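Local structure of fusarinine C esterase sidJ (Aspergillus fumigatus, 6GUP) at residues A[26-31]-A[67-72]; A[35-40]-A[114-119]. The protein hydrolyses the ester bonds of the fungal siderophore fusarinine C, giving fusarinine and releasing its iron, but does not cleave triacetylfusarinine C. All coordinates share one frame; numbering follows the deposited sequence.

Contact 1: residues A[26-31]-A[67-72]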
loop_
_atom_site.group_PDB
_atom_site.type_symbol
_atom_site.label_atom_id
_atom_site.label_comp_id
_atom_site.label_asym_id
_atom_site.label_seq_id
_atom_site.Cartn_x
_atom_site.Cartn_y
_atom_site.Cartn_z
ATOM N N PHE A 26 8.800 -2.495 -6.611
ATOM C CA PHE A 26 8.809 -1.927 -7.962
ATOM C C PHE A 26 10.227 -1.526 -8.361
ATOM O O PHE A 26 10.840 -0.680 -7.709
ATOM C CB PHE A 26 7.879 -0.714 -8.045
ATOM C CG PHE A 26 7.961 0.023 -9.354
ATOM C CD1 PHE A 26 7.422 -0.527 -10.514
ATOM C CD2 PHE A 26 8.588 1.263 -9.434
ATOM C CE1 PHE A 26 7.504 0.152 -11.724
ATOM C CE2 PHE A 26 8.670 1.944 -10.640
ATOM C CZ PHE A 26 8.127 1.388 -11.786
ATOM N N GLU A 27 10.721 -2.125 -9.443
ATOM C CA GLU A 27 12.048 -1.832 -9.985
ATOM C C GLU A 27 11.919 -0.790 -11.087
ATOM O O GLU A 27 11.183 -1.005 -12.044
ATOM C CB GLU A 27 12.668 -3.105 -10.562
ATOM C CG GLU A 27 14.100 -2.949 -11.062
ATOM C CD GLU A 27 14.673 -4.220 -11.666
ATOM O OE1 GLU A 27 13.909 -5.168 -11.951
ATOM O OE2 GLU A 27 15.905 -4.270 -11.862
ATOM N N TYR A 28 12.656 0.312 -10.969
ATOM C CA TYR A 28 12.652 1.367 -11.985
ATOM C C TYR A 28 13.628 0.955 -13.072
ATOM O O TYR A 28 14.807 0.735 -12.789
ATOM C CB TYR A 28 13.093 2.714 -11.402
ATOM C CG TYR A 28 12.120 3.331 -10.420
ATOM C CD1 TYR A 28 11.932 2.780 -9.153
ATOM C CD2 TYR A 28 11.401 4.482 -10.747
ATOM C CE1 TYR A 28 11.051 3.346 -8.247
ATOM C CE2 TYR A 28 10.516 5.054 -9.842
ATOM C CZ TYR A 28 10.342 4.481 -8.596
ATOM O OH TYR A 28 9.464 5.045 -7.700
ATOM N N THR A 29 13.144 0.844 -14.306
ATOM C CA THR A 29 14.003 0.474 -15.429
ATOM C C THR A 29 13.367 0.835 -16.766
ATOM O O THR A 29 12.174 0.599 -16.984
ATOM C CB THR A 29 14.393 -1.028 -15.402
ATOM O OG1 THR A 29 15.206 -1.341 -16.542
ATOM C CG2 THR A 29 13.165 -1.940 -15.386
ATOM N N THR A 30 14.177 1.423 -17.643
ATOM C CA THR A 30 13.767 1.770 -18.998
ATOM C C THR A 30 14.527 1.001 -20.084
ATOM O O THR A 30 14.167 1.121 -21.259
ATOM C CB THR A 30 13.965 3.279 -19.264
ATOM O OG1 THR A 30 15.356 3.613 -19.167
ATOM C CG2 THR A 30 13.178 4.116 -18.267
ATOM N N THR A 31 15.547 0.211 -19.723
ATOM C CA THR A 31 16.488 -0.297 -20.733
ATOM C C THR A 31 17.052 -1.717 -20.541
ATOM O O THR A 31 16.940 -2.334 -19.478
ATOM C CB THR A 31 17.646 0.718 -20.941
ATOM O OG1 THR A 31 18.576 0.224 -21.915
ATOM C CG2 THR A 31 18.371 1.018 -19.634
ATOM N N TRP A 67 23.453 0.255 -11.477
ATOM C CA TRP A 67 22.500 0.152 -10.368
ATOM C C TRP A 67 21.072 0.321 -10.873
ATOM O O TRP A 67 20.807 1.208 -11.690
ATOM C CB TRP A 67 22.774 1.244 -9.335
ATOM C CG TRP A 67 24.110 1.141 -8.689
ATOM C CD1 TRP A 67 25.293 1.622 -9.168
ATOM C CD2 TRP A 67 24.405 0.521 -7.434
ATOM N NE1 TRP A 67 26.310 1.337 -8.292
ATOM C CE2 TRP A 67 25.795 0.660 -7.218
ATOM C CE3 TRP A 67 23.632 -0.140 -6.470
ATOM C CZ2 TRP A 67 26.428 0.162 -6.073
ATOM C CZ3 TRP A 67 24.265 -0.639 -5.331
ATOM C CH2 TRP A 67 25.650 -0.484 -5.146
ATOM N N SER A 68 20.162 -0.528 -10.393
ATOM C CA SER A 68 18.723 -0.334 -10.600
ATOM C C SER A 68 18.060 -0.016 -9.259
ATOM O O SER A 68 18.414 -0.592 -8.228
ATOM C CB SER A 68 18.083 -1.564 -11.251
ATOM O OG SER A 68 17.975 -2.645 -10.345
ATOM N N LEU A 69 17.100 0.904 -9.293
ATOM C CA LEU A 69 16.414 1.385 -8.096
ATOM C C LEU A 69 15.177 0.534 -7.817
ATOM O O LEU A 69 14.398 0.260 -8.728
ATOM C CB LEU A 69 16.003 2.849 -8.292
ATOM C CG LEU A 69 15.220 3.560 -7.182
ATOM C CD1 LEU A 69 16.040 3.672 -5.909
ATOM C CD2 LEU A 69 14.790 4.936 -7.660
ATOM N N PHE A 70 15.013 0.124 -6.557
ATOM C CA PHE A 70 13.805 -0.557 -6.083
ATOM C C PHE A 70 13.124 0.267 -4.997
ATOM O O PHE A 70 13.793 0.904 -4.182
ATOM C CB PHE A 70 14.144 -1.918 -5.477
ATOM C CG PHE A 70 14.568 -2.952 -6.476
ATOM C CD1 PHE A 70 15.869 -2.968 -6.964
ATOM C CD2 PHE A 70 13.682 -3.936 -6.903
ATOM C CE1 PHE A 70 16.273 -3.931 -7.875
ATOM C CE2 PHE A 70 14.081 -4.905 -7.812
ATOM C CZ PHE A 70 15.377 -4.901 -8.302
ATOM N N THR A 71 11.794 0.239 -4.996
ATOM C CA THR A 71 10.978 0.687 -3.866
ATOM C C THR A 71 10.068 -0.478 -3.496
ATOM O O THR A 71 9.909 -1.401 -4.296
ATOM C CB THR A 71 10.131 1.920 -4.224
ATOM O OG1 THR A 71 9.310 1.632 -5.364
ATOM C CG2 THR A 71 11.023 3.110 -4.535
ATOM N N LEU A 72 9.479 -0.453 -2.299
ATOM C CA LEU A 72 8.668 -1.589 -1.838
ATOM C C LEU A 72 7.516 -1.228 -0.911
ATOM O O LEU A 72 7.480 -0.142 -0.326
ATOM C CB LEU A 72 9.552 -2.651 -1.162
ATOM C CG LEU A 72 9.901 -2.511 0.328
ATOM C CD1 LEU A 72 10.708 -3.713 0.791
ATOM C CD2 LEU A 72 10.647 -1.217 0.609
HETATM O O HOH W 1 16.644 2.426 -11.798
#
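Backbone hydrogen bonds join F26 to T71 as an antiparallel hydrogen-bonded pair: F26 N reaches T71 O at 2.8 Å, and T71 N returns to F26 O in a straighter bond. Two residues on, Y28 N donates to L69 O at 2.8 Å with 168° at the hydrogen. The return bond of this pair is not direct: a water donates to Y28 O and accepts from L69 N.

On the face carrying E27 and F70, the glutamate chain runs extended beside the phenyl ring. With its CG anti to the backbone N (chi1 -176°), E27 lays this methylene over the F70 ring, 3.9 Å from the centroid, and its carboxylate is turned only 18° from the ring plane. S68 OG donates to E27 OE2 at 3.0 Å, meeting the anti side; K104 also binds S68 OG, while H17 holds E27 OE1.

On the other face the Y28 ring is sandwiched: F26 CE2 sits over the centre of one side, L69 CD2 nearer the rim of the other. T71 CG2 lies at its edge, 3.7 Å from Y28 CE1. T71 OG1 is buried here without a hydrogen-bonding partner.

Helix 55-61 covers Y28, L69 and T71 through L55, helix 86-108 packs on E27 and F70, and strands 12-18 and 37-42 continue the sheet beyond strands 24-28 and 67-72.

Contact 2: residues A[35-40]-A[114-119]; sequences KPHSLL and SGKIVL
The imidazole of H37 has P36 CG over one face, offset toward the rim, and the backbone amide of K116 at its edge. K116 N lies almost exactly in the ring plane and donates to H37 ND1 at 3.2 Å with 149° at the hydrogen, so ND1 acts as acceptor. A chi1 of -47° places the ring beside its own backbone N, where the K116 side chain runs alongside it, K116 CB being 3.5 Å from H37 ND1. The ring also meets that of W67, their planes about 35° apart.

Beyond H37 the backbones pair in parallel: S38 N binds K116 O at 2.9 Å, V118 N binds S38 O, and L40 N binds V118 O. These are neighbouring central strands of the alpha/beta-hydrolase sheet, with strand 117-122 leading into the probable nucleophile elbow at S123. A water near the start of strand 37-42 donates to P36 O and K116 O and accepts from S38 OG, which K104 also binds.

The apolar side chains divide between the two faces. L39 CD1 presses on V118 CG1 at 3.5 Å, a tight carbon pair, on the side where helix 335-353 packs against V118. Across the sheet, L40 and L119 lie side by side, with L40 CD2 3.8 Å from L119 CD1, and helix 86-108 covers both through L97 and I93.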
loop_
_atom_site.group_PDB
_atom_site.type_symbol
_atom_site.label_atom_id
_atom_site.label_comp_id
_atom_site.label_asym_id
_atom_site.label_seq_id
_atom_site.Cartn_x
_atom_site.Cartn_y
_atom_site.Cartn_z
ATOM N N LYS A 35 22.511 -4.599 -14.957
ATOM C CA LYS A 35 22.238 -4.025 -13.636
ATOM C C LYS A 35 22.530 -5.055 -12.545
ATOM O O LYS A 35 21.609 -5.524 -11.877
ATOM C CB LYS A 35 20.768 -3.601 -13.527
ATOM C CG LYS A 35 20.301 -2.576 -14.537
ATOM C CD LYS A 35 20.921 -1.214 -14.307
ATOM C CE LYS A 35 20.271 -0.203 -15.229
ATOM N NZ LYS A 35 20.903 1.141 -15.183
ATOM N N PRO A 36 23.810 -5.413 -12.349
ATOM C CA PRO A 36 24.148 -6.375 -11.291
ATOM C C PRO A 36 23.906 -5.858 -9.861
ATOM O O PRO A 36 23.732 -6.666 -8.947
ATOM C CB PRO A 36 25.637 -6.651 -11.530
ATOM C CG PRO A 36 26.145 -5.443 -12.234
ATOM C CD PRO A 36 25.006 -4.927 -13.060
ATOM N N HIS A 37 23.884 -4.534 -9.687
ATOM C CA HIS A 37 23.760 -3.901 -8.372
ATOM C C HIS A 37 22.351 -3.350 -8.140
ATOM O O HIS A 37 21.620 -3.067 -9.093
ATOM C CB HIS A 37 24.800 -2.786 -8.249
ATOM C CG HIS A 37 26.172 -3.195 -8.691
ATOM N ND1 HIS A 37 26.863 -4.228 -8.099
ATOM C CD2 HIS A 37 26.976 -2.717 -9.671
ATOM C CE1 HIS A 37 28.035 -4.370 -8.692
ATOM N NE2 HIS A 37 28.129 -3.464 -9.648
ATOM N N SER A 38 21.992 -3.194 -6.864
ATOM C CA SER A 38 20.627 -2.847 -6.455
ATOM C C SER A 38 20.600 -1.817 -5.328
ATOM O O SER A 38 21.324 -1.955 -4.343
ATOM C CB SER A 38 19.897 -4.105 -5.982
ATOM O OG SER A 38 19.867 -5.091 -6.996
ATOM N N LEU A 39 19.757 -0.795 -5.484
ATOM C CA LEU A 39 19.466 0.170 -4.425
ATOM C C LEU A 39 18.006 0.001 -4.003
ATOM O O LEU A 39 17.098 0.336 -4.767
ATOM C CB LEU A 39 19.716 1.601 -4.920
ATOM C CG LEU A 39 19.475 2.750 -3.931
ATOM C CD1 LEU A 39 20.407 2.649 -2.734
ATOM C CD2 LEU A 39 19.646 4.094 -4.619
ATOM N N LEU A 40 17.789 -0.532 -2.798
ATOM C CA LEU A 40 16.444 -0.652 -2.228
ATOM C C LEU A 40 16.138 0.595 -1.403
ATOM O O LEU A 40 16.792 0.861 -0.393
ATOM C CB LEU A 40 16.311 -1.908 -1.362
ATOM C CG LEU A 40 14.935 -2.179 -0.728
ATOM C CD1 LEU A 40 13.819 -2.236 -1.765
ATOM C CD2 LEU A 40 14.971 -3.469 0.073
ATOM N N SER A 114 28.399 -11.354 -6.669
ATOM C CA SER A 114 28.995 -10.148 -7.271
ATOM C C SER A 114 28.120 -8.916 -7.070
ATOM O O SER A 114 28.636 -7.815 -6.864
ATOM C CB SER A 114 29.241 -10.333 -8.774
ATOM O OG SER A 114 28.172 -11.027 -9.395
ATOM N N GLY A 115 26.804 -9.109 -7.148
ATOM C CA GLY A 115 25.845 -8.023 -7.005
ATOM C C GLY A 115 25.891 -7.379 -5.633
ATOM O O GLY A 115 25.908 -8.072 -4.614
ATOM N N LYS A 116 25.904 -6.049 -5.623
ATOM C CA LYS A 116 25.991 -5.259 -4.402
ATOM C C LYS A 116 24.615 -4.716 -4.062
ATOM O O LYS A 116 23.833 -4.390 -4.961
ATOM C CB LYS A 116 26.986 -4.111 -4.568
ATOM C CG LYS A 116 28.421 -4.587 -4.702
ATOM C CD LYS A 116 29.423 -3.487 -4.401
ATOM C CE LYS A 116 30.849 -4.003 -4.506
ATOM N NZ LYS A 116 31.247 -4.851 -3.348
ATOM N N ILE A 117 24.326 -4.634 -2.765
ATOM C CA ILE A 117 23.035 -4.162 -2.282
ATOM C C ILE A 117 23.226 -3.010 -1.301
ATOM O O ILE A 117 24.012 -3.113 -0.360
ATOM C CB ILE A 117 22.223 -5.253 -1.543
ATOM C CG1 ILE A 117 22.372 -6.653 -2.182
ATOM C CG2 ILE A 117 20.767 -4.817 -1.460
ATOM C CD1 ILE A 117 21.386 -6.985 -3.285
ATOM N N VAL A 118 22.473 -1.936 -1.522
ATOM C CA VAL A 118 22.475 -0.764 -0.653
ATOM C C VAL A 118 21.038 -0.507 -0.212
ATOM O O VAL A 118 20.123 -0.524 -1.038
ATOM C CB VAL A 118 23.031 0.472 -1.391
ATOM C CG1 VAL A 118 22.944 1.724 -0.520
ATOM C CG2 VAL A 118 24.472 0.226 -1.822
ATOM N N LEU A 119 20.850 -0.276 1.086
ATOM C CA LEU A 119 19.541 0.056 1.641
ATOM C C LEU A 119 19.493 1.550 1.946
ATOM O O LEU A 119 20.283 2.046 2.749
ATOM C CB LEU A 119 19.282 -0.752 2.913
ATOM C CG LEU A 119 17.863 -0.701 3.488
ATOM C CD1 LEU A 119 16.867 -1.401 2.574
ATOM C CD2 LEU A 119 17.833 -1.320 4.876
HETATM O O HOH W 2 22.191 -6.497 -6.555
#

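Contacts 1 and 2 lie in one sheet, their centres about 11 Å apart, separated by the pairing of strand 67-72 with 37-42. Strand 67-72 belongs to contact 1 and borders contact 2: it runs antiparallel to 24-28 on one side and parallel to 37-42 on the other, where F70 N lies 2.8 Å from L39 O and L39 N 3.1 Å from S68 O, both probable hydrogen bonds. W67 CZ3 also packs 3.4 Å from S38 O. K104 of helix 86-108 ties the two together, binding the hydroxyls of S68 and S38. Contact 2 leads toward the probable catalytic centre, since strand 117-122 runs on to S123, which with H327 and D286 probably forms the Ser-His-Asp triad.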